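Local coordinates for lipoprotein (Colwellia psychrerythraea, PDB 3O0Y) that is a putative lipoprotein of unknown function whose family belongs to a metallopeptidase-like clan, so a peptidase-type activity is possible but unproven, at residues A[382-387]-A[451-456]. Sequence-based numbering, arbitrary orientation.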
loop_
_atom_site.group_PDB
_atom_site.type_symbol
_atom_site.label_atom_id
_atom_site.label_comp_id
_atom_site.label_asym_id
_atom_site.label_seq_id
_atom_site.Cartn_x
_atom_site.Cartn_y
_atom_site.Cartn_z
ATOM N N PRO A 382 13.720 -4.906 -15.061
ATOM C CA PRO A 382 12.905 -3.719 -15.309
ATOM C C PRO A 382 13.791 -2.490 -15.547
ATOM O O PRO A 382 14.959 -2.501 -15.173
ATOM C CB PRO A 382 12.133 -3.542 -14.039
ATOM C CG PRO A 382 12.878 -4.290 -13.008
ATOM C CD PRO A 382 13.588 -5.394 -13.671
ATOM N N SER A 383 13.245 -1.451 -16.178
ATOM C CA SER A 383 14.035 -0.274 -16.566
ATOM C C SER A 383 14.232 0.787 -15.436
ATOM O O SER A 383 14.737 1.894 -15.714
ATOM C CB SER A 383 13.367 0.443 -17.733
ATOM O OG SER A 383 12.148 1.046 -17.292
ATOM N N TYR A 384 13.894 0.444 -14.192
ATOM C CA TYR A 384 13.966 1.318 -13.044
ATOM C C TYR A 384 14.837 0.681 -11.963
ATOM O O TYR A 384 14.777 -0.519 -11.801
ATOM C CB TYR A 384 12.591 1.551 -12.428
ATOM C CG TYR A 384 11.553 2.045 -13.359
ATOM C CD1 TYR A 384 11.176 3.406 -13.372
ATOM C CD2 TYR A 384 10.786 1.161 -14.110
ATOM C CE1 TYR A 384 10.158 3.833 -14.200
ATOM C CE2 TYR A 384 9.752 1.614 -14.953
ATOM C CZ TYR A 384 9.475 2.961 -14.984
ATOM O OH TYR A 384 8.443 3.433 -15.747
ATOM N N GLN A 385 15.737 1.475 -11.376
ATOM C CA GLN A 385 16.624 0.957 -10.347
ATOM C C GLN A 385 16.123 1.468 -9.013
ATOM O O GLN A 385 15.952 2.657 -8.856
ATOM C CB GLN A 385 18.063 1.442 -10.551
ATOM C CG GLN A 385 18.831 0.601 -11.561
ATOM C CD GLN A 385 20.330 0.421 -11.175
ATOM O OE1 GLN A 385 20.932 1.241 -10.422
ATOM N NE2 GLN A 385 20.933 -0.656 -11.693
ATOM N N VAL A 386 16.028 0.607 -8.019
ATOM C CA VAL A 386 15.541 1.000 -6.727
ATOM C C VAL A 386 16.592 1.753 -5.907
ATOM O O VAL A 386 17.798 1.556 -6.095
ATOM C CB VAL A 386 15.109 -0.279 -5.925
ATOM C CG1 VAL A 386 16.330 -1.146 -5.528
ATOM C CG2 VAL A 386 14.312 0.075 -4.683
ATOM N N GLU A 387 16.123 2.622 -5.047
ATOM C CA GLU A 387 16.982 3.339 -4.123
ATOM C C GLU A 387 16.477 3.134 -2.696
ATOM O O GLU A 387 15.295 2.950 -2.483
ATOM C CB GLU A 387 17.016 4.831 -4.436
ATOM C CG GLU A 387 17.647 5.069 -5.814
ATOM C CD GLU A 387 17.944 6.541 -6.139
ATOM O OE1 GLU A 387 17.795 7.441 -5.230
ATOM O OE2 GLU A 387 18.266 6.748 -7.347
ATOM N N ASN A 451 5.718 -4.028 -14.132
ATOM C CA ASN A 451 4.377 -3.710 -14.575
ATOM C C ASN A 451 4.367 -2.349 -15.278
ATOM O O ASN A 451 3.728 -2.234 -16.334
ATOM C CB ASN A 451 3.453 -3.657 -13.405
ATOM C CG ASN A 451 1.990 -3.719 -13.796
ATOM O OD1 ASN A 451 1.593 -3.613 -15.001
ATOM N ND2 ASN A 451 1.162 -3.872 -12.796
ATOM N N LEU A 452 5.134 -1.374 -14.751
ATOM C CA LEU A 452 5.179 -0.077 -15.407
ATOM C C LEU A 452 5.764 -0.166 -16.793
ATOM O O LEU A 452 5.298 0.512 -17.728
ATOM C CB LEU A 452 6.029 0.883 -14.606
ATOM C CG LEU A 452 5.432 1.420 -13.355
ATOM C CD1 LEU A 452 6.581 2.236 -12.571
ATOM C CD2 LEU A 452 4.140 2.265 -13.578
ATOM N N ASP A 453 6.739 -1.080 -16.986
ATOM C CA ASP A 453 7.343 -1.267 -18.274
ATOM C C ASP A 453 6.422 -1.882 -19.403
ATOM O O ASP A 453 6.818 -1.884 -20.592
ATOM C CB ASP A 453 8.571 -2.149 -18.184
ATOM C CG ASP A 453 9.827 -1.440 -17.717
ATOM O OD1 ASP A 453 9.973 -0.204 -17.849
ATOM O OD2 ASP A 453 10.703 -2.203 -17.161
ATOM N N GLN A 454 5.251 -2.392 -19.048
ATOM C CA GLN A 454 4.313 -2.942 -20.015
ATOM C C GLN A 454 3.546 -1.888 -20.755
ATOM O O GLN A 454 2.330 -1.691 -20.594
ATOM C CB GLN A 454 3.422 -4.020 -19.373
ATOM C CG GLN A 454 4.218 -5.071 -18.558
ATOM C CD GLN A 454 5.423 -5.661 -19.284
ATOM O OE1 GLN A 454 6.559 -5.588 -18.755
ATOM N NE2 GLN A 454 5.225 -6.151 -20.463
ATOM N N ALA A 455 4.266 -1.148 -21.571
ATOM C CA ALA A 455 3.733 0.075 -22.089
ATOM C C ALA A 455 2.655 -0.156 -23.145
ATOM O O ALA A 455 1.955 0.816 -23.513
ATOM C CB ALA A 455 4.870 0.915 -22.732
ATOM N N GLU A 456 2.571 -1.362 -23.676
ATOM C CA GLU A 456 1.448 -1.730 -24.563
ATOM C C GLU A 456 0.102 -1.932 -23.871
ATOM O O GLU A 456 -0.890 -1.982 -24.583
ATOM C CB GLU A 456 1.796 -2.943 -25.375
ATOM C CG GLU A 456 1.660 -4.247 -24.695
ATOM C CD GLU A 456 2.714 -4.637 -23.648
ATOM O OE1 GLU A 456 3.675 -3.893 -23.238
ATOM O OE2 GLU A 456 2.561 -5.805 -23.235
HETATM O O HOH W 1 8.320 2.129 -18.185
#
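P382 meets D453 through its CA, 3.3 Å from the carboxylate oxygen OD2. The amide that follows, S383 N, donates to D453 OD2 over 2.8 Å at an N-H...O angle of 155°, while S383 OG donates to D453 OD1 at 2.6 Å. Both carboxylate oxygens use their syn lone pairs, so one serine grips both branches and fixes the rotation of the group; S383 OG reaches its acceptor because chi1 of 69° sets it between the backbone N and the carbonyl carbon. An alanine at D453 removes both acceptors and would probably leave the S383 amide and hydroxyl without their carboxylate partner. Y384 follows, its ring plane 23° from that of the carboxylate. L452 CD1 lies over one face of the Y384 ring, 4.2 Å from its centroid, a CH-pi contact. A water donates to Y384 OH and, at 2.9 Å, to D453 OD1, tying phenol to carboxylate; Y384 OH is also hydrogen-bonded to V409 O. The contact thus pins the loop between helix 353-373 and strand 387-390 to the C-terminal end of helix 444-452, and P382 also packs farther back along this helix, on W446 and A449.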